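Local coordinates for CD160 antigen (Homo sapiens, PDB 6NGG), which acts as an immunoglobulin-domain receptor on natural killer and T cells, engaging TNFRSF14 and MHC class I molecules to regulate cell activation, at residues Met1-Gly12 / Cys87-His101. The protein carries 1 engineered substitution. Residues are numbered along the deposited sequence; the frame is centred on the assembly and turned at random.
Sequences MINITSSASQEG and CCARSQKSGIRLQGH
Two waters grip the hydroxyl of Ser6, which faces strand 87-91 from the edge of the opposing sheet. One lies 2.7 Å from Ser6 OG, accepts from Cys87 N and donates to His101 O; the other accepts from His101 N and donates to Ile4 O, linking the two backbones through solvent. With OG anti to the carbonyl carbon (chi1 -64°), the hydroxyl also comes 3.4 Å from Cys87 SG, half of the disulfide to Cys19. A third water links Ile4 N to Gln99 O where strand 3-11 runs roughly parallel to 97-99, so that waters stand in for direct strand-to-strand bonds.

Deeper in, Ile4 projects across the hairpin. Its CD1 sits 3.3 Å from Leu98 O and 3.4 Å from Ala89 N, directly over the backbone hydrogen bond between these two atoms, while the CG2 branch turns to Cys87 CB at 3.8 Å. Leu98 reaches back the other way: its CD1 presses on Met1 CB at 3.4 Å, a tight carbon pair, and also meets the backbone of Ile2. Met1 runs alongside in the opposite direction, bringing SD to Ala89 CB at 3.8 Å; a bend at chi3 (-74°) carries CE toward Ile96 O and the Ser91 backbone. Strand 3-11, the edge strand of one sheet, thus closes over the 83-91/97-107 hairpin of the other, at the margin of an immunoglobulin beta-sandwich beside its intersheet disulfide.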
loop_
_atom_site.group_PDB
_atom_site.type_symbol
_atom_site.label_atom_id
_atom_site.label_comp_id
_atom_site.label_asym_id
_atom_site.label_seq_id
_atom_site.Cartn_x
_atom_site.Cartn_y
_atom_site.Cartn_z
ATOM N N MET A 1 -15.209 -1.062 1.668
ATOM C CA MET A 1 -14.105 -0.572 0.853
ATOM C C MET A 1 -14.683 0.178 -0.304
ATOM O O MET A 1 -15.393 -0.424 -1.086
ATOM C CB MET A 1 -13.286 -1.724 0.213
ATOM C CG MET A 1 -12.636 -2.730 1.115
ATOM S SD MET A 1 -11.238 -3.514 0.211
ATOM C CE MET A 1 -11.943 -4.620 -0.954
ATOM N N ILE A 2 -14.327 1.447 -0.475
ATOM C CA ILE A 2 -14.747 2.200 -1.642
ATOM C C ILE A 2 -13.635 2.318 -2.620
ATOM O O ILE A 2 -13.823 2.061 -3.784
ATOM C CB ILE A 2 -15.133 3.688 -1.327
ATOM C CG1 ILE A 2 -15.911 3.827 -0.028
ATOM C CG2 ILE A 2 -15.920 4.293 -2.511
ATOM C CD1 ILE A 2 -17.135 2.946 0.091
ATOM N N ASN A 3 -12.466 2.809 -2.157
ATOM C CA ASN A 3 -11.363 3.149 -3.056
ATOM C C ASN A 3 -10.023 3.125 -2.268
ATOM O O ASN A 3 -10.036 3.208 -1.084
ATOM C CB ASN A 3 -11.547 4.545 -3.666
ATOM C CG ASN A 3 -11.459 5.647 -2.637
ATOM O OD1 ASN A 3 -12.290 5.720 -1.731
ATOM N ND2 ASN A 3 -10.494 6.524 -2.773
ATOM N N ILE A 4 -8.924 3.026 -2.969
ATOM C CA ILE A 4 -7.560 2.980 -2.381
ATOM C C ILE A 4 -6.775 4.144 -2.892
ATOM O O ILE A 4 -6.782 4.343 -4.078
ATOM C CB ILE A 4 -6.783 1.718 -2.803
ATOM C CG1 ILE A 4 -7.599 0.479 -2.616
ATOM C CG2 ILE A 4 -5.515 1.604 -1.964
ATOM C CD1 ILE A 4 -6.777 -0.792 -2.836
ATOM N N THR A 5 -6.141 4.939 -2.020
ATOM C CA THR A 5 -5.317 6.026 -2.428
ATOM C C THR A 5 -3.870 5.701 -2.104
ATOM O O THR A 5 -3.584 4.901 -1.180
ATOM C CB THR A 5 -5.723 7.344 -1.761
ATOM O OG1 THR A 5 -5.667 7.231 -0.345
ATOM C CG2 THR A 5 -7.103 7.703 -2.179
ATOM N N SER A 6 -2.980 6.310 -2.846
ATOM C CA SER A 6 -1.539 6.040 -2.740
ATOM C C SER A 6 -0.769 7.303 -2.441
ATOM O O SER A 6 -1.103 8.374 -2.932
ATOM C CB SER A 6 -1.028 5.491 -4.017
ATOM O OG SER A 6 -1.668 4.277 -4.206
ATOM N N SER A 7 0.203 7.193 -1.565
ATOM C CA SER A 7 1.041 8.318 -1.242
ATOM C C SER A 7 2.443 7.898 -0.780
ATOM O O SER A 7 2.775 6.697 -0.674
ATOM C CB SER A 7 0.341 9.171 -0.175
ATOM O OG SER A 7 0.138 8.440 1.007
ATOM N N ALA A 8 3.288 8.893 -0.513
ATOM C CA ALA A 8 4.678 8.625 -0.132
ATOM C C ALA A 8 5.188 9.768 0.720
ATOM O O ALA A 8 4.702 10.866 0.554
ATOM C CB ALA A 8 5.488 8.472 -1.383
ATOM N N SER A 9 6.039 9.477 1.721
ATOM C CA SER A 9 6.700 10.450 2.545
ATOM C C SER A 9 8.173 9.990 2.668
ATOM O O SER A 9 8.486 8.814 2.411
ATOM C CB SER A 9 6.018 10.572 3.944
ATOM O OG SER A 9 6.270 9.406 4.721
ATOM N N GLN A 10 9.075 10.922 2.944
ATOM C CA GLN A 10 10.483 10.562 3.052
ATOM C C GLN A 10 11.167 11.517 4.043
ATOM O O GLN A 10 10.677 12.628 4.308
ATOM C CB GLN A 10 11.179 10.592 1.711
ATOM C CG GLN A 10 11.313 11.917 1.064
ATOM C CD GLN A 10 12.412 12.824 1.605
ATOM O OE1 GLN A 10 13.444 12.377 2.112
ATOM N NE2 GLN A 10 12.201 14.128 1.462
ATOM N N GLU A 11 12.233 11.009 4.639
ATOM C CA GLU A 11 13.035 11.752 5.597
ATOM C C GLU A 11 14.379 11.046 5.606
ATOM O O GLU A 11 14.442 9.822 5.625
ATOM C CB GLU A 11 12.369 11.801 6.998
ATOM C CG GLU A 11 13.289 12.172 8.161
ATOM C CD GLU A 11 12.531 12.448 9.471
ATOM O OE1 GLU A 11 11.375 11.988 9.617
ATOM O OE2 GLU A 11 13.077 13.164 10.342
ATOM N N GLY A 12 15.446 11.812 5.516
ATOM C CA GLY A 12 16.766 11.230 5.438
ATOM C C GLY A 12 16.927 10.371 4.241
ATOM O O GLY A 12 16.599 10.763 3.113
ATOM N N CYS A 87 -0.743 -0.429 -4.969
ATOM C CA CYS A 87 -1.517 -0.751 -3.750
ATOM C C CYS A 87 -2.783 -1.515 -4.168
ATOM O O CYS A 87 -3.526 -1.059 -5.063
ATOM C CB CYS A 87 -1.984 0.537 -3.059
ATOM S SG CYS A 87 -0.655 1.591 -2.366
ATOM N N CYS A 88 -3.091 -2.606 -3.450
ATOM C CA CYS A 88 -4.305 -3.357 -3.669
ATOM C C CYS A 88 -4.977 -3.766 -2.361
ATOM O O CYS A 88 -4.370 -3.758 -1.287
ATOM C CB CYS A 88 -3.943 -4.591 -4.527
ATOM S SG CYS A 88 -3.451 -4.078 -6.216
ATOM N N ALA A 89 -6.244 -4.121 -2.439
ATOM C CA ALA A 89 -6.895 -4.734 -1.275
ATOM C C ALA A 89 -7.951 -5.718 -1.706
ATOM O O ALA A 89 -8.552 -5.566 -2.792
ATOM C CB ALA A 89 -7.434 -3.674 -0.321
ATOM N N ARG A 90 -8.210 -6.690 -0.845
ATOM C CA ARG A 90 -9.084 -7.769 -1.137
ATOM C C ARG A 90 -9.936 -8.150 0.042
ATOM O O ARG A 90 -9.409 -8.378 1.133
ATOM C CB ARG A 90 -8.277 -8.998 -1.615
ATOM C CG ARG A 90 -9.248 -10.077 -2.071
ATOM C CD ARG A 90 -8.606 -11.374 -2.484
ATOM N NE ARG A 90 -7.916 -11.924 -1.323
ATOM C CZ ARG A 90 -6.799 -12.644 -1.382
ATOM N NH1 ARG A 90 -6.245 -12.944 -2.573
ATOM N NH2 ARG A 90 -6.243 -13.065 -0.241
ATOM N N SER A 91 -11.246 -8.232 -0.142
ATOM C CA SER A 91 -12.087 -8.753 0.936
ATOM C C SER A 91 -12.258 -10.274 0.821
ATOM O O SER A 91 -12.663 -10.782 -0.236
ATOM C CB SER A 91 -13.441 -8.080 0.894
ATOM O OG SER A 91 -14.133 -8.651 -0.189
ATOM N N GLN A 92 -12.002 -10.993 1.898
ATOM C CA GLN A 92 -12.127 -12.462 1.900
ATOM C C GLN A 92 -13.520 -12.909 1.468
ATOM O O GLN A 92 -13.696 -13.522 0.437
ATOM C CB GLN A 92 -11.780 -13.022 3.285
ATOM C CG GLN A 92 -11.789 -14.551 3.382
ATOM C CD GLN A 92 -10.784 -15.225 2.445
ATOM O OE1 GLN A 92 -9.749 -14.630 2.096
ATOM N NE2 GLN A 92 -11.081 -16.476 2.037
ATOM N N LYS A 93 -14.508 -12.481 2.221
ATOM C CA LYS A 93 -15.871 -12.988 2.124
ATOM C C LYS A 93 -16.551 -12.783 0.767
ATOM O O LYS A 93 -17.169 -13.704 0.212
ATOM C CB LYS A 93 -16.681 -12.286 3.198
ATOM C CG LYS A 93 -18.160 -12.559 3.197
ATOM C CD LYS A 93 -18.441 -14.051 3.170
ATOM C CE LYS A 93 -19.799 -14.365 3.755
ATOM N NZ LYS A 93 -20.849 -13.661 2.995
ATOM N N SER A 94 -16.510 -11.554 0.276
ATOM C CA SER A 94 -17.244 -11.166 -0.905
ATOM C C SER A 94 -16.412 -11.313 -2.170
ATOM O O SER A 94 -16.957 -11.193 -3.267
ATOM C CB SER A 94 -17.704 -9.712 -0.737
ATOM O OG SER A 94 -16.559 -8.866 -0.830
ATOM N N GLY A 95 -15.100 -11.503 -2.054
ATOM C CA GLY A 95 -14.253 -11.659 -3.223
ATOM C C GLY A 95 -13.740 -10.373 -3.903
ATOM O O GLY A 95 -12.845 -10.414 -4.745
ATOM N N ILE A 96 -14.270 -9.246 -3.522
ATOM C CA ILE A 96 -13.961 -7.996 -4.221
ATOM C C ILE A 96 -12.528 -7.489 -4.049
ATOM O O ILE A 96 -11.955 -7.585 -2.967
ATOM C CB ILE A 96 -14.907 -6.880 -3.791
ATOM C CG1 ILE A 96 -16.325 -7.219 -4.259
ATOM C CG2 ILE A 96 -14.478 -5.559 -4.407
ATOM C CD1 ILE A 96 -17.384 -6.518 -3.443
ATOM N N ARG A 97 -11.983 -6.922 -5.125
ATOM C CA ARG A 97 -10.658 -6.365 -5.146
ATOM C C ARG A 97 -10.821 -4.869 -5.366
ATOM O O ARG A 97 -11.777 -4.406 -5.992
ATOM C CB ARG A 97 -9.832 -6.970 -6.306
ATOM C CG ARG A 97 -10.130 -6.209 -7.623
ATOM C CD ARG A 97 -9.313 -6.455 -8.900
ATOM N NE ARG A 97 -10.194 -6.264 -10.081
ATOM C CZ ARG A 97 -9.801 -6.067 -11.350
ATOM N NH1 ARG A 97 -8.498 -6.011 -11.676
ATOM N NH2 ARG A 97 -10.733 -5.935 -12.314
ATOM N N LEU A 98 -9.904 -4.084 -4.856
ATOM C CA LEU A 98 -9.769 -2.700 -5.282
ATOM C C LEU A 98 -8.286 -2.530 -5.650
ATOM O O LEU A 98 -7.419 -3.195 -5.080
ATOM C CB LEU A 98 -10.175 -1.683 -4.198
ATOM C CG LEU A 98 -11.667 -1.590 -3.793
ATOM C CD1 LEU A 98 -11.777 -0.646 -2.617
ATOM C CD2 LEU A 98 -12.453 -1.135 -4.990
ATOM N N GLN A 99 -8.020 -1.696 -6.625
ATOM C CA GLN A 99 -6.652 -1.494 -7.072
ATOM C C GLN A 99 -6.404 -0.012 -7.001
ATOM O O GLN A 99 -7.292 0.783 -7.322
ATOM C CB GLN A 99 -6.539 -1.842 -8.536
ATOM C CG GLN A 99 -6.691 -3.272 -8.947
ATOM C CD GLN A 99 -6.715 -3.327 -10.469
ATOM O OE1 GLN A 99 -7.736 -3.661 -11.081
ATOM N NE2 GLN A 99 -5.611 -2.921 -11.090
ATOM N N GLY A 100 -5.195 0.353 -6.654
ATOM C CA GLY A 100 -4.758 1.700 -6.768
ATOM C C GLY A 100 -4.176 2.008 -8.122
ATOM O O GLY A 100 -4.053 1.123 -8.978
ATOM N N HIS A 101 -3.758 3.257 -8.316
ATOM C CA HIS A 101 -3.075 3.629 -9.580
ATOM C C HIS A 101 -1.643 3.195 -9.506
ATOM O O HIS A 101 -1.092 3.100 -8.432
ATOM C CB HIS A 101 -3.085 5.147 -9.785
ATOM C CG HIS A 101 -4.442 5.679 -10.055
ATOM N ND1 HIS A 101 -4.926 6.829 -9.476
ATOM C CD2 HIS A 101 -5.433 5.206 -10.844
ATOM C CE1 HIS A 101 -6.154 7.052 -9.909
ATOM N NE2 HIS A 101 -6.484 6.079 -10.737
HETATM O O HOH W 1 -9.497 2.428 -5.753
HETATM O O HOH W 2 -4.258 4.888 -5.603
HETATM O O HOH W 3 -1.384 2.171 -5.948
#